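Local coordinates for cytoplasmic export protein 1 (Saccharomyces cerevisiae, PDB 3VWA) that takes part in nuclear tRNA export, binding tRNA and possibly handing aminoacylated tRNAs from export receptors at the nuclear pore to the translation machinery, at residues A[479-484]-A[520-525]. Residues are numbered along the deposited sequence; the frame is centred on the assembly and turned at random.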
ATOM      1  N   ALA A 479      20.383  28.315  21.283  1.00 27.62           N
ATOM      2  CA  ALA A 479      20.421  27.442  20.137  1.00 28.89           C
ATOM      3  C   ALA A 479      21.713  27.711  19.338  1.00 27.01           C
ATOM      4  O   ALA A 479      22.218  26.837  18.681  1.00 26.67           O
ATOM      5  CB  ALA A 479      19.199  27.666  19.231  1.00 31.06           C
ATOM      6  N   ALA A 480      22.206  28.931  19.335  1.00 26.70           N
ATOM      7  CA  ALA A 480      23.491  29.195  18.680  1.00 25.11           C
ATOM      8  C   ALA A 480      24.620  28.440  19.389  1.00 24.53           C
ATOM      9  O   ALA A 480      25.404  27.727  18.763  1.00 25.67           O
ATOM     10  CB  ALA A 480      23.789  30.682  18.648  1.00 21.48           C
ATOM     11  N   LEU A 481      24.658  28.557  20.705  1.00 23.89           N
ATOM     12  CA  LEU A 481      25.720  27.920  21.470  1.00 25.12           C
ATOM     13  C   LEU A 481      25.687  26.441  21.230  1.00 27.15           C
ATOM     14  O   LEU A 481      26.733  25.784  21.212  1.00 26.32           O
ATOM     15  CB  LEU A 481      25.559  28.210  22.947  1.00 21.77           C
ATOM     16  CG  LEU A 481      25.687  29.668  23.321  1.00 20.81           C
ATOM     17  CD1 LEU A 481      25.413  29.821  24.824  1.00 21.69           C
ATOM     18  CD2 LEU A 481      27.099  30.111  22.974  1.00 21.90           C
ATOM     19  N   TYR A 482      24.476  25.907  21.066  1.00 28.28           N
ATOM     20  CA  TYR A 482      24.338  24.462  20.829  1.00 30.34           C
ATOM     21  C   TYR A 482      24.959  24.045  19.480  1.00 29.94           C
ATOM     22  O   TYR A 482      25.741  23.095  19.375  1.00 28.17           O
ATOM     23  CB  TYR A 482      22.853  24.070  20.843  1.00 31.70           C
ATOM     24  CG  TYR A 482      22.594  22.610  20.496  1.00 36.22           C
ATOM     25  CD1 TYR A 482      22.927  21.591  21.407  1.00 37.50           C
ATOM     26  CD2 TYR A 482      22.011  22.240  19.262  1.00 38.12           C
ATOM     27  CE1 TYR A 482      22.697  20.260  21.110  1.00 44.74           C
ATOM     28  CE2 TYR A 482      21.779  20.893  18.946  1.00 43.19           C
ATOM     29  CZ  TYR A 482      22.128  19.909  19.880  1.00 46.92           C
ATOM     30  OH  TYR A 482      21.912  18.573  19.634  1.00 53.42           O
ATOM     31  N   GLY A 483      24.563  24.759  18.439  1.00 27.84           N
ATOM     32  CA  GLY A 483      25.077  24.473  17.121  1.00 28.30           C
ATOM     33  C   GLY A 483      26.554  24.713  17.041  1.00 25.90           C
ATOM     34  O   GLY A 483      27.237  24.063  16.253  1.00 29.30           O
ATOM     35  N   LEU A 484      27.077  25.638  17.847  1.00 28.70           N
ATOM     36  CA  LEU A 484      28.553  25.853  17.898  1.00 26.52           C
ATOM     37  C   LEU A 484      29.263  24.707  18.576  1.00 28.66           C
ATOM     38  O   LEU A 484      30.388  24.326  18.186  1.00 28.58           O
ATOM     39  CB  LEU A 484      28.887  27.175  18.585  1.00 27.87           C
ATOM     40  CG  LEU A 484      28.675  28.458  17.764  1.00 25.37           C
ATOM     41  CD1 LEU A 484      28.388  29.679  18.627  1.00 24.85           C
ATOM     42  CD2 LEU A 484      29.987  28.674  17.026  1.00 23.40           C
ATOM     43  N   LYS A 520      30.751  30.062  28.378  1.00 32.52           N
ATOM     44  CA  LYS A 520      32.074  29.875  28.984  1.00 34.05           C
ATOM     45  C   LYS A 520      32.598  28.444  28.733  1.00 31.06           C
ATOM     46  O   LYS A 520      33.766  28.242  28.403  1.00 29.45           O
ATOM     47  CB  LYS A 520      32.070  30.207  30.487  1.00 37.00           C
ATOM     48  CG  LYS A 520      33.445  30.031  31.119  1.00 40.16           C
ATOM     49  CD  LYS A 520      33.595  30.795  32.435  1.00 44.79           C
ATOM     50  CE  LYS A 520      33.641  29.830  33.603  1.00 43.70           C
ATOM     51  NZ  LYS A 520      34.910  29.060  33.611  1.00 42.49           N
ATOM     52  N   ILE A 521      31.707  27.469  28.833  1.00 31.37           N
ATOM     53  CA  ILE A 521      32.106  26.086  28.722  1.00 31.83           C
ATOM     54  C   ILE A 521      32.453  25.805  27.255  1.00 30.63           C
ATOM     55  O   ILE A 521      33.397  25.142  26.952  1.00 31.43           O
ATOM     56  CB  ILE A 521      31.005  25.154  29.274  1.00 32.46           C
ATOM     57  CG1 ILE A 521      30.805  25.363  30.791  1.00 34.97           C
ATOM     58  CG2 ILE A 521      31.365  23.704  29.011  1.00 34.03           C
ATOM     59  CD1 ILE A 521      29.549  24.661  31.378  1.00 34.10           C
ATOM     60  N   LEU A 522      31.681  26.375  26.351  1.00 32.34           N
ATOM     61  CA  LEU A 522      31.893  26.239  24.931  1.00 29.45           C
ATOM     62  C   LEU A 522      33.199  26.862  24.504  1.00 25.85           C
ATOM     63  O   LEU A 522      34.020  26.253  23.818  1.00 23.74           O
ATOM     64  CB  LEU A 522      30.743  26.990  24.282  1.00 29.87           C
ATOM     65  CG  LEU A 522      30.181  26.608  22.915  1.00 31.01           C
ATOM     66  CD1 LEU A 522      30.014  27.864  22.068  1.00 27.51           C
ATOM     67  CD2 LEU A 522      30.810  25.423  22.187  1.00 26.67           C
ATOM     68  N   PHE A 523      33.386  28.112  24.916  1.00 24.67           N
ATOM     69  CA  PHE A 523      34.606  28.846  24.690  1.00 23.58           C
ATOM     70  C   PHE A 523      35.860  28.083  25.081  1.00 27.20           C
ATOM     71  O   PHE A 523      36.852  28.059  24.317  1.00 27.63           O
ATOM     72  CB  PHE A 523      34.527  30.128  25.525  1.00 22.65           C
ATOM     73  CG  PHE A 523      35.537  31.178  25.148  1.00 24.16           C
ATOM     74  CD1 PHE A 523      35.687  31.588  23.811  1.00 26.23           C
ATOM     75  CD2 PHE A 523      36.327  31.796  26.127  1.00 25.79           C
ATOM     76  CE1 PHE A 523      36.613  32.583  23.461  1.00 24.39           C
ATOM     77  CE2 PHE A 523      37.242  32.790  25.784  1.00 26.89           C
ATOM     78  CZ  PHE A 523      37.370  33.215  24.440  1.00 23.16           C
ATOM     79  N   GLU A 524      35.858  27.504  26.284  1.00 27.32           N
ATOM     80  CA  GLU A 524      37.048  26.755  26.760  1.00 31.88           C
ATOM     81  C   GLU A 524      37.342  25.586  25.863  1.00 29.75           C
ATOM     82  O   GLU A 524      38.496  25.276  25.561  1.00 31.69           O
ATOM     83  CB  GLU A 524      36.839  26.135  28.154  1.00 34.28           C
ATOM     84  CG  GLU A 524      36.190  27.021  29.163  1.00 44.70           C
ATOM     85  CD  GLU A 524      37.175  27.734  30.035  1.00 55.88           C
ATOM     86  OE1 GLU A 524      36.876  27.882  31.256  1.00 57.25           O
ATOM     87  OE2 GLU A 524      38.229  28.148  29.499  1.00 56.49           O
ATOM     88  N   GLU A 525      36.290  24.890  25.468  1.00 30.49           N
ATOM     89  CA  GLU A 525      36.501  23.740  24.602  1.00 28.59           C
ATOM     90  C   GLU A 525      37.127  24.192  23.237  1.00 29.63           C
ATOM     91  O   GLU A 525      38.006  23.516  22.687  1.00 26.36           O
ATOM     92  CB  GLU A 525      35.171  22.989  24.458  1.00 30.97           C
ATOM     93  CG  GLU A 525      35.202  21.851  23.433  1.00 34.48           C
ATOM     94  CD  GLU A 525      33.837  21.228  23.182  1.00 38.84           C
ATOM     95  OE1 GLU A 525      33.801  20.321  22.305  1.00 44.84           O
ATOM     96  OE2 GLU A 525      32.819  21.608  23.862  1.00 34.52           O
TER
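Leu522 of helix 513-536 reaches across to helix 474-487 and fits between Leu481 and Leu484, side chains one helical turn apart. Its CD1 does most of the touching, meeting Leu481 CD2 at 3.8 Å and Leu484 CB at 3.7 Å, the two directions roughly at right angles. The contact with Leu481 is therefore methyl against methyl, the two side chains slanting past one another, whereas Leu484 presents the base of its side chain. The second branch of Leu522, CD2, lies over the main chain at the carbonyl carbon of Leu484, C, 4.0 Å away, and CG comes within 3.9 Å of Leu481 O. With CG turned roughly opposite the backbone N (chi1 -151°), Leu522 sends both methyls toward the neighbouring helix, although its CA is still 7.3 Å from the CA of Leu481.

All three leucines are buried, and more apolar groups close around them. Ile504 of helix 493-504 touches both Leu484 and Leu522, while Leu469 and Phe465 of helix 454-469 pack on Leu481 and Leu484 respectively. A polar link between the same two helices lies beside this patch: Leu484 O accepts a hydrogen bond from the hydroxyl of Tyr526, one turn beyond Leu522.

Within helix 513-536, Lys520 NZ and Glu524 OE1, 3.3 Å apart, would make a weak salt bridge, but the strained placement of the Glu524 side chain leaves it doubtful; it does not join the two helices.

The pairing lies near the C-terminal end of the HEAT-repeat region, where helix 513-536, partly within HEAT repeat 2, stacks on the preceding helices. With dispersion and exclusion of water as its chemistry, the leucine contact gives little directional preference; the Tyr526 bond beside it adds a directional tie.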